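Side-chain contacts in type 2A phosphatase-associated protein 42 (Saccharomyces cerevisiae, PDB 2V0P), which inhibits the PP2A-type phosphatase SIT4, associates with PP2A catalytic subunits and takes part in negative regulation of TOR signalling: residues L115-L118 against Q119-L123; L205-L208 against H209-L213. All coordinates share one frame; numbering follows the deposited sequence.

Both contacts lie in the N-terminal, tetratricopeptide-repeat-like helical domain of the protein. Contact 1 comes first along the chain and covers the C-terminal end of helix 93-120 with the turn that follows; contact 2 is a stretch of helix 199-231. Although some eighty residues separate them in sequence, their centres are only 11 Å apart and the two helices pack together. L115 and L118 lie against S212, with L118 CD1 3.7 Å from S212 CB, while L118 also meets L208, and L123 reaches L205. A middle helix and the last helix of the domain thus share one apolar interface, in a domain whose regular secondary structure is all helical.

Contact 1: L115-L118 against Q119-L123; sequences LTLL and QDYKL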
ATOM      1  N   LEU A 115      15.642  18.523  -3.318  1.00 34.53           N
ATOM      2  CA  LEU A 115      16.008  18.101  -4.655  1.00 34.14           C
ATOM      3  C   LEU A 115      16.009  19.267  -5.604  1.00 33.28           C
ATOM      4  O   LEU A 115      16.862  19.377  -6.474  1.00 34.85           O
ATOM      5  CB  LEU A 115      15.061  16.958  -5.182  1.00 32.99           C
ATOM      6  CG  LEU A 115      14.978  15.715  -4.308  1.00 31.17           C
ATOM      7  CD1 LEU A 115      13.952  14.682  -4.884  1.00 38.28           C
ATOM      8  CD2 LEU A 115      16.277  15.007  -4.007  1.00 28.23           C
ATOM      9  N   THR A 116      15.046  20.143  -5.464  1.00 32.10           N
ATOM     10  CA  THR A 116      14.969  21.239  -6.310  1.00 32.30           C
ATOM     11  C   THR A 116      16.259  22.127  -6.124  1.00 34.00           C
ATOM     12  O   THR A 116      16.831  22.615  -7.097  1.00 34.11           O
ATOM     13  CB  THR A 116      13.760  21.993  -6.003  1.00 33.69           C
ATOM     14  OG1 THR A 116      12.626  21.197  -6.405  1.00 38.57           O
ATOM     15  CG2 THR A 116      13.747  23.331  -6.716  1.00 31.29           C
ATOM     16  N   LEU A 117      16.690  22.235  -4.875  1.00 33.95           N
ATOM     17  CA  LEU A 117      17.875  23.021  -4.516  1.00 35.45           C
ATOM     18  C   LEU A 117      19.093  22.386  -5.149  1.00 34.61           C
ATOM     19  O   LEU A 117      19.880  23.109  -5.732  1.00 35.35           O
ATOM     20  CB  LEU A 117      18.060  23.088  -3.009  1.00 34.90           C
ATOM     21  CG  LEU A 117      19.267  23.895  -2.472  1.00 36.63           C
ATOM     22  CD1 LEU A 117      19.125  25.308  -2.823  1.00 37.13           C
ATOM     23  CD2 LEU A 117      19.289  23.743  -1.006  1.00 35.31           C
ATOM     24  N   LEU A 118      19.233  21.060  -5.056  1.00 32.11           N
ATOM     25  CA  LEU A 118      20.377  20.388  -5.667  1.00 35.00           C
ATOM     26  C   LEU A 118      20.378  20.553  -7.187  1.00 35.92           C
ATOM     27  O   LEU A 118      21.430  20.815  -7.810  1.00 37.35           O
ATOM     28  CB  LEU A 118      20.477  18.921  -5.302  1.00 32.97           C
ATOM     29  CG  LEU A 118      20.733  18.482  -3.887  1.00 35.13           C
ATOM     30  CD1 LEU A 118      20.630  16.966  -3.827  1.00 40.39           C
ATOM     31  CD2 LEU A 118      22.085  18.940  -3.405  1.00 38.66           C
ATOM     32  N   GLN A 119      19.194  20.419  -7.773  1.00 36.23           N
ATOM     33  CA  GLN A 119      18.998  20.701  -9.176  1.00 37.61           C
ATOM     34  C   GLN A 119      19.409  22.143  -9.546  1.00 36.24           C
ATOM     35  O   GLN A 119      20.004  22.379 -10.579  1.00 34.75           O
ATOM     36  CB  GLN A 119      17.537  20.447  -9.545  1.00 38.17           C
ATOM     37  CG  GLN A 119      17.249  20.483 -11.045  1.00 41.73           C
ATOM     38  CD  GLN A 119      15.851  19.999 -11.362  1.00 46.72           C
ATOM     39  OE1 GLN A 119      14.860  20.699 -11.114  1.00 50.59           O
ATOM     40  NE2 GLN A 119      15.759  18.794 -11.917  1.00 50.10           N
ATOM     41  N   ASP A 120      19.053  23.107  -8.708  1.00 37.31           N
ATOM     42  CA  ASP A 120      19.428  24.499  -8.929  1.00 36.58           C
ATOM     43  C   ASP A 120      20.972  24.691  -8.938  1.00 36.78           C
ATOM     44  O   ASP A 120      21.508  25.568  -9.647  1.00 37.64           O
ATOM     45  CB  ASP A 120      18.798  25.377  -7.849  1.00 38.50           C
ATOM     46  CG  ASP A 120      17.318  25.601  -8.070  1.00 39.56           C
ATOM     47  OD1 ASP A 120      16.840  25.413  -9.200  1.00 42.67           O
ATOM     48  OD2 ASP A 120      16.640  25.991  -7.104  1.00 45.75           O
ATOM     49  N   TYR A 121      21.664  23.861  -8.169  1.00 35.09           N
ATOM     50  CA  TYR A 121      23.124  23.845  -8.117  1.00 34.72           C
ATOM     51  C   TYR A 121      23.745  22.885  -9.111  1.00 35.36           C
ATOM     52  O   TYR A 121      24.944  22.666  -9.120  1.00 35.69           O
ATOM     53  CB  TYR A 121      23.604  23.570  -6.724  1.00 35.33           C
ATOM     54  CG  TYR A 121      23.705  24.873  -5.931  1.00 34.97           C
ATOM     55  CD1 TYR A 121      22.595  25.413  -5.269  1.00 36.12           C
ATOM     56  CD2 TYR A 121      24.889  25.599  -5.919  1.00 40.00           C
ATOM     57  CE1 TYR A 121      22.682  26.633  -4.578  1.00 39.98           C
ATOM     58  CE2 TYR A 121      24.986  26.803  -5.225  1.00 33.08           C
ATOM     59  CZ  TYR A 121      23.902  27.322  -4.584  1.00 37.03           C
ATOM     60  OH  TYR A 121      24.044  28.512  -3.913  1.00 38.85           O
ATOM     61  N   LYS A 122      22.903  22.317  -9.958  1.00 36.63           N
ATOM     62  CA  LYS A 122      23.354  21.372 -10.973  1.00 37.05           C
ATOM     63  C   LYS A 122      24.110  20.228 -10.313  1.00 36.84           C
ATOM     64  O   LYS A 122      25.203  19.891 -10.736  1.00 37.45           O
ATOM     65  CB  LYS A 122      24.191  22.101 -12.031  1.00 37.02           C
ATOM     66  CG  LYS A 122      23.429  23.177 -12.790  1.00 37.99           C
ATOM     67  CD  LYS A 122      24.098  23.541 -14.112  1.00 46.29           C
ATOM     68  CE  LYS A 122      23.973  22.392 -15.150  1.00 49.08           C
ATOM     69  NZ  LYS A 122      24.741  22.621 -16.409  1.00 51.40           N
ATOM     70  N   LEU A 123      23.520  19.651  -9.258  1.00 36.09           N
ATOM     71  CA  LEU A 123      24.108  18.555  -8.525  1.00 36.30           C
ATOM     72  C   LEU A 123      23.300  17.265  -8.620  1.00 36.49           C
ATOM     73  O   LEU A 123      23.760  16.219  -8.226  1.00 37.12           O
ATOM     74  CB  LEU A 123      24.348  18.912  -7.049  1.00 37.61           C
ATOM     75  CG  LEU A 123      25.533  19.832  -6.742  1.00 40.71           C
ATOM     76  CD1 LEU A 123      25.504  20.328  -5.306  1.00 43.68           C
ATOM     77  CD2 LEU A 123      26.838  19.104  -7.053  1.00 43.46           C
TER
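A Schellman motif closes helix 93-120 here, with L118 and L123 meeting across it. L123 N donates to L118 O at 2.8 Å, standing above the carbonyl plane, and K122 N reaches back to Q119 O. K122 is the C-prime residue: its positive phi of 56° reverses the chain, and a lysine there can send its long polar chain outward. The turn brings two leucines together, L118 CD2 lying 4.2 Å from L123 CD1 with the side chains crossing at about a right angle. This is the hydrophobic pairing that often accompanies such a cap. On the neighbouring flank, L117 and Y121 run side by side. With CG anti to the backbone N (chi1 -180°), L117 carries CD1 to 4.2 Å from Y121 CE1, while L117 O sits at the edge of the tyrosine ring, in its plane. On the more polar flank T116 CG2 lies 3.9 Å from D120 OD2, a methyl beside a carboxylate, and T116 OG1 turns back to bond I112 O. The final i to i+4 bonds follow in order, Q119 N to L115 O, D120 N to T116 O and Y121 N to L117 O. L118 O takes the bond from L123 N and a weak second one from Y121 N, so the turn supplies partners for a carbonyl at the helix end, which is sealed by both backbone bonds and leucine packing.

Contact 2: L205-L208 against H209-L213; sequences LMRL and HHFSL
Regular i to i+4 hydrogen bonds run from L205-L208 to H209-L213, F211 N meeting R207 O at 2.9 Å with an N-H...O angle of 174° and S212 N meeting L208 O at the same length but a more bent angle (154°). This is a continuous alpha-helical stretch of helix 199-231, and the side chains one turn apart pack along its faces. R207 and F211 make a close side-chain contact. The arginine's aliphatic stem lies along the phenyl ring, CG 3.3 Å from F211 CZ and CD a little farther, so methylenes rather than charge meet the ring. CG stands anti to the backbone N (chi1 176°), which sends the stem outward alongside the phenyl ring, and the bend at chi3 then turns the guanidinium off to a salt bridge with E184. An arginine suits the place because its chain is greasy at the root and charged at the tip. R207 O lies over one face of the same ring, 3.3 Å above its plane and offset toward the rim; Y77 stacks with F211 as well. L208 points into the protein, where a branched apolar chain fits among I70, L73 and F114, and its CD2 lies 4.3 Å from F211 CD2. On another flank the selenomethionine M206 runs beside H209: SE is 5.0 Å from the imidazole centroid, approaching obliquely. H209 NE2 bonds D125, which helps fix how the ring is turned. The small S212 suits a site facing helix 93-120, and the helix itself satisfies its hydroxyl: S212 OG donates to H209 O at 2.8 Å.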
ATOM      1  N   LEU A 205      29.948  16.479  -0.735  1.00 30.34           N
ATOM      2  CA  LEU A 205      29.262  16.298  -1.991  1.00 32.15           C
ATOM      3  C   LEU A 205      28.696  14.893  -2.127  1.00 31.73           C
ATOM      4  O   LEU A 205      27.625  14.787  -2.609  1.00 30.70           O
ATOM      5  CB  LEU A 205      30.124  16.608  -3.184  1.00 32.89           C
ATOM      6  CG  LEU A 205      30.497  18.104  -3.268  1.00 30.48           C
ATOM      7  CD1 LEU A 205      31.619  18.276  -4.215  1.00 34.51           C
ATOM      8  CD2 LEU A 205      29.294  18.931  -3.679  1.00 31.46           C
HETATM    9  N   MSE A 206      29.474  13.872  -1.782  1.00 32.46           N
HETATM   10  CA  MSE A 206      29.016  12.467  -1.829  1.00 35.45           C
HETATM   11  C   MSE A 206      27.890  12.269  -0.823  1.00 35.74           C
HETATM   12  O   MSE A 206      26.975  11.454  -1.027  1.00 37.20           O
HETATM   13  CB  MSE A 206      30.167  11.485  -1.551  1.00 34.55           C
HETATM   14  CG  MSE A 206      29.829  10.000  -1.847  1.00 40.28           C
HETATM   15 SE   MSE A 206      29.424   9.750  -3.749  1.00 44.89          SE
HETATM   16  CE  MSE A 206      31.188  10.107  -4.519  1.00 45.20           C
ATOM     17  N   ARG A 207      27.987  12.960   0.296  1.00 35.02           N
ATOM     18  CA  ARG A 207      26.964  12.846   1.278  1.00 36.48           C
ATOM     19  C   ARG A 207      25.617  13.394   0.679  1.00 36.14           C
ATOM     20  O   ARG A 207      24.580  12.727   0.721  1.00 34.91           O
ATOM     21  CB  ARG A 207      27.452  13.454   2.585  1.00 35.61           C
ATOM     22  CG  ARG A 207      26.460  13.497   3.698  1.00 43.36           C
ATOM     23  CD  ARG A 207      27.187  13.869   4.973  1.00 47.99           C
ATOM     24  NE  ARG A 207      28.073  12.783   5.373  1.00 52.65           N
ATOM     25  CZ  ARG A 207      29.196  12.926   6.070  1.00 54.78           C
ATOM     26  NH1 ARG A 207      29.624  14.129   6.461  1.00 56.72           N
ATOM     27  NH2 ARG A 207      29.907  11.847   6.368  1.00 57.34           N
ATOM     28  N   LEU A 208      25.659  14.551   0.025  1.00 36.00           N
ATOM     29  CA  LEU A 208      24.446  15.073  -0.606  1.00 35.63           C
ATOM     30  C   LEU A 208      23.920  14.057  -1.643  1.00 35.14           C
ATOM     31  O   LEU A 208      22.731  13.853  -1.777  1.00 35.65           O
ATOM     32  CB  LEU A 208      24.704  16.447  -1.258  1.00 36.13           C
ATOM     33  CG  LEU A 208      24.978  17.498  -0.187  1.00 28.65           C
ATOM     34  CD1 LEU A 208      25.373  18.811  -0.908  1.00 35.10           C
ATOM     35  CD2 LEU A 208      23.851  17.791   0.732  1.00 37.75           C
ATOM     36  N   HIS A 209      24.844  13.451  -2.377  1.00 36.01           N
ATOM     37  CA  HIS A 209      24.494  12.491  -3.400  1.00 34.64           C
ATOM     38  C   HIS A 209      23.651  11.350  -2.766  1.00 32.22           C
ATOM     39  O   HIS A 209      22.655  11.025  -3.307  1.00 34.73           O
ATOM     40  CB  HIS A 209      25.763  11.958  -4.072  1.00 35.99           C
ATOM     41  CG  HIS A 209      25.515  11.313  -5.395  1.00 39.05           C
ATOM     42  ND1 HIS A 209      26.508  11.136  -6.336  1.00 39.69           N
ATOM     43  CD2 HIS A 209      24.373  10.860  -5.958  1.00 35.67           C
ATOM     44  CE1 HIS A 209      25.990  10.545  -7.398  1.00 41.63           C
ATOM     45  NE2 HIS A 209      24.699  10.379  -7.194  1.00 36.34           N
ATOM     46  N   HIS A 210      24.054  10.846  -1.609  1.00 30.84           N
ATOM     47  CA  HIS A 210      23.467   9.700  -0.974  1.00 33.34           C
ATOM     48  C   HIS A 210      22.106  10.180  -0.497  1.00 33.18           C
ATOM     49  O   HIS A 210      21.134   9.516  -0.729  1.00 33.56           O
ATOM     50  CB  HIS A 210      24.351   9.208   0.157  1.00 32.31           C
ATOM     51  CG  HIS A 210      23.662   8.342   1.139  1.00 36.03           C
ATOM     52  ND1 HIS A 210      23.460   8.721   2.450  1.00 45.51           N
ATOM     53  CD2 HIS A 210      23.073   7.134   1.003  1.00 40.91           C
ATOM     54  CE1 HIS A 210      22.781   7.777   3.079  1.00 43.65           C
ATOM     55  NE2 HIS A 210      22.537   6.803   2.223  1.00 44.22           N
ATOM     56  N   PHE A 211      22.073  11.392   0.086  1.00 32.51           N
ATOM     57  CA  PHE A 211      20.810  12.006   0.495  1.00 34.36           C
ATOM     58  C   PHE A 211      19.735  12.111  -0.600  1.00 34.37           C
ATOM     59  O   PHE A 211      18.556  11.810  -0.348  1.00 36.68           O
ATOM     60  CB  PHE A 211      21.062  13.335   1.188  1.00 33.44           C
ATOM     61  CG  PHE A 211      21.864  13.227   2.425  1.00 31.14           C
ATOM     62  CD1 PHE A 211      22.045  12.047   3.067  1.00 33.54           C
ATOM     63  CD2 PHE A 211      22.400  14.409   3.006  1.00 35.19           C
ATOM     64  CE1 PHE A 211      22.784  11.978   4.281  1.00 39.17           C
ATOM     65  CE2 PHE A 211      23.112  14.363   4.174  1.00 32.77           C
ATOM     66  CZ  PHE A 211      23.324  13.159   4.823  1.00 37.71           C
ATOM     67  N   SER A 212      20.121  12.513  -1.800  1.00 33.94           N
ATOM     68  CA  SER A 212      19.201  12.649  -2.881  1.00 33.82           C
ATOM     69  C   SER A 212      18.607  11.276  -3.277  1.00 34.45           C
ATOM     70  O   SER A 212      17.424  11.200  -3.566  1.00 37.30           O
ATOM     71  CB  SER A 212      19.859  13.337  -4.087  1.00 34.81           C
ATOM     72  OG  SER A 212      20.655  12.420  -4.772  1.00 33.97           O
ATOM     73  N   LEU A 213      19.405  10.222  -3.236  1.00 31.99           N
ATOM     74  CA  LEU A 213      18.904   8.902  -3.520  1.00 35.30           C
ATOM     75  C   LEU A 213      17.962   8.443  -2.353  1.00 34.91           C
ATOM     76  O   LEU A 213      16.884   8.042  -2.638  1.00 36.83           O
ATOM     77  CB  LEU A 213      20.030   7.944  -3.802  1.00 33.45           C
ATOM     78  CG  LEU A 213      20.701   8.315  -5.155  1.00 34.62           C
ATOM     79  CD1 LEU A 213      22.093   7.842  -5.128  1.00 34.36           C
ATOM     80  CD2 LEU A 213      19.962   7.662  -6.348  1.00 37.46           C
TER